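Local coordinates for protein TRAS1 ORF2p (Bombyx mori, PDB 1WDU) that is the protein of a telomere-specific non-LTR retrotransposon, whose N-terminal endonuclease domain, the part present here, probably nicks telomeric DNA for insertion, at residues F71-I85 / Q99-R111. The protein carries 1 engineered substitution. Sequence-based numbering, arbitrary orientation.
Sequences FQSTAQGDGTVKAAI and QLTTNNIVVVGIR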
loop_
_atom_site.group_PDB
_atom_site.type_symbol
_atom_site.label_atom_id
_atom_site.label_comp_id
_atom_site.label_asym_id
_atom_site.label_seq_id
_atom_site.Cartn_x
_atom_site.Cartn_y
_atom_site.Cartn_z
ATOM N N PHE A 71 -4.735 -11.708 1.927
ATOM C CA PHE A 71 -5.746 -11.466 0.904
ATOM C C PHE A 71 -5.011 -10.991 -0.323
ATOM O O PHE A 71 -4.294 -9.992 -0.283
ATOM C CB PHE A 71 -6.737 -10.423 1.408
ATOM C CG PHE A 71 -7.349 -10.799 2.716
ATOM C CD1 PHE A 71 -6.652 -10.589 3.907
ATOM C CD2 PHE A 71 -8.567 -11.478 2.759
ATOM C CE1 PHE A 71 -7.152 -11.059 5.121
ATOM C CE2 PHE A 71 -9.077 -11.954 3.973
ATOM C CZ PHE A 71 -8.370 -11.747 5.151
ATOM N N GLN A 72 -5.188 -11.727 -1.411
ATOM C CA GLN A 72 -4.495 -11.434 -2.647
ATOM C C GLN A 72 -5.349 -10.910 -3.778
ATOM O O GLN A 72 -6.569 -11.074 -3.800
ATOM C CB GLN A 72 -3.780 -12.691 -3.125
ATOM C CG GLN A 72 -2.961 -13.365 -2.047
ATOM C CD GLN A 72 -2.252 -14.604 -2.553
ATOM O OE1 GLN A 72 -2.863 -15.462 -3.183
ATOM N NE2 GLN A 72 -0.960 -14.707 -2.271
ATOM N N SER A 73 -4.673 -10.271 -4.723
ATOM C CA SER A 73 -5.309 -9.744 -5.909
ATOM C C SER A 73 -5.426 -10.942 -6.851
ATOM O O SER A 73 -4.788 -11.976 -6.633
ATOM C CB SER A 73 -4.426 -8.661 -6.529
ATOM O OG SER A 73 -3.132 -9.167 -6.818
ATOM N N THR A 74 -6.235 -10.804 -7.892
ATOM C CA THR A 74 -6.437 -11.880 -8.856
ATOM C C THR A 74 -5.123 -12.472 -9.351
ATOM O O THR A 74 -4.270 -11.758 -9.881
ATOM C CB THR A 74 -7.222 -11.377 -10.068
ATOM O OG1 THR A 74 -8.371 -10.653 -9.613
ATOM C CG2 THR A 74 -7.670 -12.552 -10.931
ATOM N N ALA A 75 -4.973 -13.784 -9.189
ATOM C CA ALA A 75 -3.762 -14.474 -9.613
ATOM C C ALA A 75 -3.708 -14.656 -11.122
ATOM O O ALA A 75 -4.739 -14.771 -11.782
ATOM C CB ALA A 75 -3.664 -15.833 -8.923
ATOM N N GLN A 76 -2.490 -14.685 -11.656
ATOM C CA GLN A 76 -2.265 -14.858 -13.087
ATOM C C GLN A 76 -2.065 -16.345 -13.378
ATOM O O GLN A 76 -1.892 -17.149 -12.456
ATOM C CB GLN A 76 -1.021 -14.079 -13.525
ATOM C CG GLN A 76 -0.928 -12.669 -12.966
ATOM C CD GLN A 76 -2.099 -11.802 -13.367
ATOM O OE1 GLN A 76 -2.285 -11.492 -14.545
ATOM N NE2 GLN A 76 -2.904 -11.404 -12.386
ATOM N N GLY A 77 -2.079 -16.703 -14.659
ATOM C CA GLY A 77 -1.900 -18.091 -15.054
ATOM C C GLY A 77 -0.764 -18.825 -14.358
ATOM O O GLY A 77 -0.940 -19.956 -13.901
ATOM N N ASP A 78 0.403 -18.189 -14.274
ATOM C CA ASP A 78 1.559 -18.803 -13.628
ATOM C C ASP A 78 1.532 -18.658 -12.106
ATOM O O ASP A 78 2.501 -18.995 -11.425
ATOM C CB ASP A 78 2.853 -18.198 -14.178
ATOM C CG ASP A 78 2.858 -16.688 -14.114
ATOM O OD1 ASP A 78 2.577 -16.140 -13.028
ATOM O OD2 ASP A 78 3.142 -16.047 -15.146
ATOM N N GLY A 79 0.420 -18.154 -11.577
ATOM C CA GLY A 79 0.290 -17.991 -10.140
ATOM C C GLY A 79 0.731 -16.640 -9.602
ATOM O O GLY A 79 0.669 -16.407 -8.395
ATOM N N THR A 80 1.160 -15.750 -10.496
ATOM C CA THR A 80 1.631 -14.417 -10.118
ATOM C C THR A 80 0.585 -13.502 -9.481
ATOM O O THR A 80 -0.470 -13.232 -10.056
ATOM C CB THR A 80 2.262 -13.683 -11.335
ATOM O OG1 THR A 80 3.638 -14.059 -11.445
ATOM C CG2 THR A 80 2.183 -12.166 -11.175
ATOM N N VAL A 81 0.911 -13.028 -8.284
ATOM C CA VAL A 81 0.056 -12.116 -7.534
ATOM C C VAL A 81 0.840 -10.814 -7.432
ATOM O O VAL A 81 1.964 -10.791 -6.935
ATOM C CB VAL A 81 -0.241 -12.665 -6.126
ATOM C CG1 VAL A 81 -1.099 -11.688 -5.354
ATOM C CG2 VAL A 81 -0.945 -14.025 -6.243
ATOM N N LYS A 82 0.255 -9.732 -7.918
ATOM C CA LYS A 82 0.937 -8.447 -7.904
ATOM C C LYS A 82 0.721 -7.639 -6.630
ATOM O O LYS A 82 1.549 -6.807 -6.283
ATOM C CB LYS A 82 0.511 -7.639 -9.132
ATOM C CG LYS A 82 0.688 -8.434 -10.416
ATOM C CD LYS A 82 0.302 -7.650 -11.646
ATOM C CE LYS A 82 0.377 -8.532 -12.887
ATOM N NZ LYS A 82 -0.116 -7.799 -14.081
ATOM N N ALA A 83 -0.379 -7.894 -5.931
ATOM C CA ALA A 83 -0.676 -7.171 -4.702
ATOM C C ALA A 83 -1.393 -8.034 -3.668
ATOM O O ALA A 83 -2.132 -8.962 -3.998
ATOM C CB ALA A 83 -1.500 -5.947 -5.013
ATOM N N ALA A 84 -1.152 -7.727 -2.401
ATOM C CA ALA A 84 -1.777 -8.473 -1.331
ATOM C C ALA A 84 -1.789 -7.676 -0.045
ATOM O O ALA A 84 -1.043 -6.710 0.125
ATOM C CB ALA A 84 -1.054 -9.787 -1.120
ATOM N N ILE A 85 -2.659 -8.089 0.863
ATOM C CA ILE A 85 -2.753 -7.441 2.149
ATOM C C ILE A 85 -2.641 -8.512 3.233
ATOM O O ILE A 85 -3.435 -9.454 3.282
ATOM C CB ILE A 85 -4.078 -6.665 2.277
ATOM C CG1 ILE A 85 -4.088 -5.507 1.267
ATOM C CG2 ILE A 85 -4.247 -6.157 3.698
ATOM C CD1 ILE A 85 -5.372 -4.677 1.243
ATOM N N GLN A 99 -15.540 -7.933 -5.460
ATOM C CA GLN A 99 -15.936 -7.077 -6.574
ATOM C C GLN A 99 -14.939 -5.961 -6.869
ATOM O O GLN A 99 -14.843 -5.496 -8.006
ATOM C CB GLN A 99 -17.312 -6.444 -6.302
ATOM C CG GLN A 99 -18.458 -7.432 -6.290
ATOM C CD GLN A 99 -18.615 -8.155 -7.620
ATOM O OE1 GLN A 99 -18.943 -7.543 -8.643
ATOM N NE2 GLN A 99 -18.376 -9.464 -7.612
ATOM N N LEU A 100 -14.202 -5.527 -5.852
ATOM C CA LEU A 100 -13.256 -4.436 -6.037
ATOM C C LEU A 100 -11.840 -4.889 -6.322
ATOM O O LEU A 100 -11.036 -4.131 -6.863
ATOM C CB LEU A 100 -13.259 -3.537 -4.806
ATOM C CG LEU A 100 -14.626 -2.956 -4.456
ATOM C CD1 LEU A 100 -14.548 -2.214 -3.131
ATOM C CD2 LEU A 100 -15.090 -2.040 -5.581
ATOM N N THR A 101 -11.536 -6.128 -5.962
ATOM C CA THR A 101 -10.203 -6.663 -6.159
ATOM C C THR A 101 -9.980 -7.101 -7.599
ATOM O O THR A 101 -10.854 -7.707 -8.220
ATOM C CB THR A 101 -9.949 -7.853 -5.213
ATOM O OG1 THR A 101 -10.782 -8.955 -5.599
ATOM C CG2 THR A 101 -10.272 -7.457 -3.778
ATOM N N THR A 102 -8.798 -6.784 -8.119
ATOM C CA THR A 102 -8.430 -7.126 -9.488
ATOM C C THR A 102 -7.043 -7.757 -9.510
ATOM O O THR A 102 -6.536 -8.221 -8.485
ATOM C CB THR A 102 -8.379 -5.872 -10.376
ATOM O OG1 THR A 102 -7.268 -5.052 -9.974
ATOM C CG2 THR A 102 -9.679 -5.073 -10.250
ATOM N N ASN A 103 -6.432 -7.760 -10.688
ATOM C CA ASN A 103 -5.098 -8.317 -10.859
ATOM C C ASN A 103 -4.034 -7.327 -10.396
ATOM O O ASN A 103 -2.862 -7.687 -10.279
ATOM C CB ASN A 103 -4.851 -8.666 -12.333
ATOM C CG ASN A 103 -5.797 -9.744 -12.851
ATOM O OD1 ASN A 103 -5.354 -10.799 -13.308
ATOM N ND2 ASN A 103 -7.103 -9.481 -12.785
ATOM N N ASN A 104 -4.442 -6.086 -10.132
ATOM C CA ASN A 104 -3.504 -5.050 -9.697
ATOM C C ASN A 104 -3.804 -4.462 -8.327
ATOM O O ASN A 104 -2.930 -3.848 -7.710
ATOM C CB ASN A 104 -3.451 -3.911 -10.720
ATOM C CG ASN A 104 -2.871 -4.346 -12.049
ATOM O OD1 ASN A 104 -3.596 -4.790 -12.945
ATOM N ND2 ASN A 104 -1.549 -4.240 -12.178
ATOM N N ILE A 105 -5.037 -4.617 -7.854
ATOM C CA ILE A 105 -5.380 -4.092 -6.542
ATOM C C ILE A 105 -6.189 -5.085 -5.725
ATOM O O ILE A 105 -6.932 -5.921 -6.273
ATOM C CB ILE A 105 -6.196 -2.759 -6.602
ATOM C CG1 ILE A 105 -7.654 -3.050 -6.947
ATOM C CG2 ILE A 105 -5.578 -1.778 -7.605
ATOM C CD1 ILE A 105 -8.557 -1.847 -6.748
ATOM N N VAL A 106 -6.009 -5.008 -4.411
ATOM C CA VAL A 106 -6.744 -5.855 -3.494
ATOM C C VAL A 106 -7.287 -4.891 -2.435
ATOM O O VAL A 106 -6.565 -4.039 -1.896
ATOM C CB VAL A 106 -5.844 -6.980 -2.884
ATOM C CG1 VAL A 106 -4.746 -6.389 -2.016
ATOM C CG2 VAL A 106 -6.713 -7.966 -2.091
ATOM N N VAL A 107 -8.586 -4.996 -2.192
ATOM C CA VAL A 107 -9.262 -4.122 -1.255
ATOM C C VAL A 107 -9.800 -4.937 -0.089
ATOM O O VAL A 107 -10.480 -5.961 -0.276
ATOM C CB VAL A 107 -10.432 -3.380 -1.952
ATOM C CG1 VAL A 107 -11.054 -2.363 -1.001
ATOM C CG2 VAL A 107 -9.932 -2.707 -3.237
ATOM N N VAL A 108 -9.502 -4.467 1.115
ATOM C CA VAL A 108 -9.939 -5.151 2.319
ATOM C C VAL A 108 -10.306 -4.173 3.418
ATOM O O VAL A 108 -9.568 -3.220 3.674
ATOM C CB VAL A 108 -8.827 -6.094 2.828
ATOM C CG1 VAL A 108 -8.857 -6.186 4.335
ATOM C CG2 VAL A 108 -9.000 -7.468 2.200
ATOM N N GLY A 109 -11.449 -4.413 4.061
ATOM C CA GLY A 109 -11.871 -3.558 5.154
ATOM C C GLY A 109 -11.457 -4.151 6.496
ATOM O O GLY A 109 -11.379 -5.373 6.639
ATOM N N ILE A 110 -11.144 -3.286 7.459
ATOM C CA ILE A 110 -10.786 -3.706 8.814
ATOM C C ILE A 110 -11.726 -2.934 9.731
ATOM O O ILE A 110 -12.047 -1.767 9.478
ATOM C CB ILE A 110 -9.318 -3.378 9.203
ATOM C CG1 ILE A 110 -9.009 -1.903 8.934
ATOM C CG2 ILE A 110 -8.352 -4.309 8.465
ATOM C CD1 ILE A 110 -7.583 -1.525 9.309
ATOM N N ARG A 111 -12.162 -3.577 10.803
ATOM C CA ARG A 111 -13.109 -2.946 11.704
ATOM C C ARG A 111 -12.795 -3.177 13.175
ATOM O O ARG A 111 -12.337 -4.251 13.560
ATOM C CB ARG A 111 -14.508 -3.478 11.368
ATOM C CG ARG A 111 -15.624 -3.037 12.287
ATOM C CD ARG A 111 -16.847 -3.912 12.051
ATOM N NE ARG A 111 -17.872 -3.741 13.078
ATOM C CZ ARG A 111 -18.657 -2.672 13.189
ATOM N NH1 ARG A 111 -18.540 -1.666 12.330
ATOM N NH2 ARG A 111 -19.560 -2.609 14.163
HETATM O O HOH W 1 -2.499 -10.041 -9.355
#
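Asn-103 O, Thr-74 O and Ser-73 OG surround one water, 2.6 Å from Asn-103 O, and Lys-82 N donates to it as a fourth partner. This site illustrates how the two sheets of the DNase I-like α/β sandwich are joined at one end: the hairpin of strands 69-72 and 83-87 lies over strand 105-111 of the opposing sheet, with loop residues 73-82 and 101-104 meeting through polar groups beside it. Beside the water, Thr-74 N donates to Thr-102 O over 2.7 Å, arriving well above the carbonyl plane (50° out of it). Thr-102 OG1 in turn closes an ST turn by accepting from Asn-104 N, and it also bonds to Gln-136 in helix 131-142. Gln-76 bends back at chi2 (-60°), which lets NE2 donate a 2.7 Å hydrogen bond to Asn-103 OD1, with the two amide planes 76° apart. Lys-82 lays its methylenes along Asn-103 O while NZ reaches on to a salt bridge with Glu-125. Farther along the strands the contact turns apolar. Val-106 points between the two hairpin strands, with CG1 3.5 Å from Ile-85 CG1 and CG2 against the carbonyl oxygens of Phe-71 and Gln-72. Next along, Val-108 CG2 approaches the Phe-71 ring obliquely, 3.8 Å from CG.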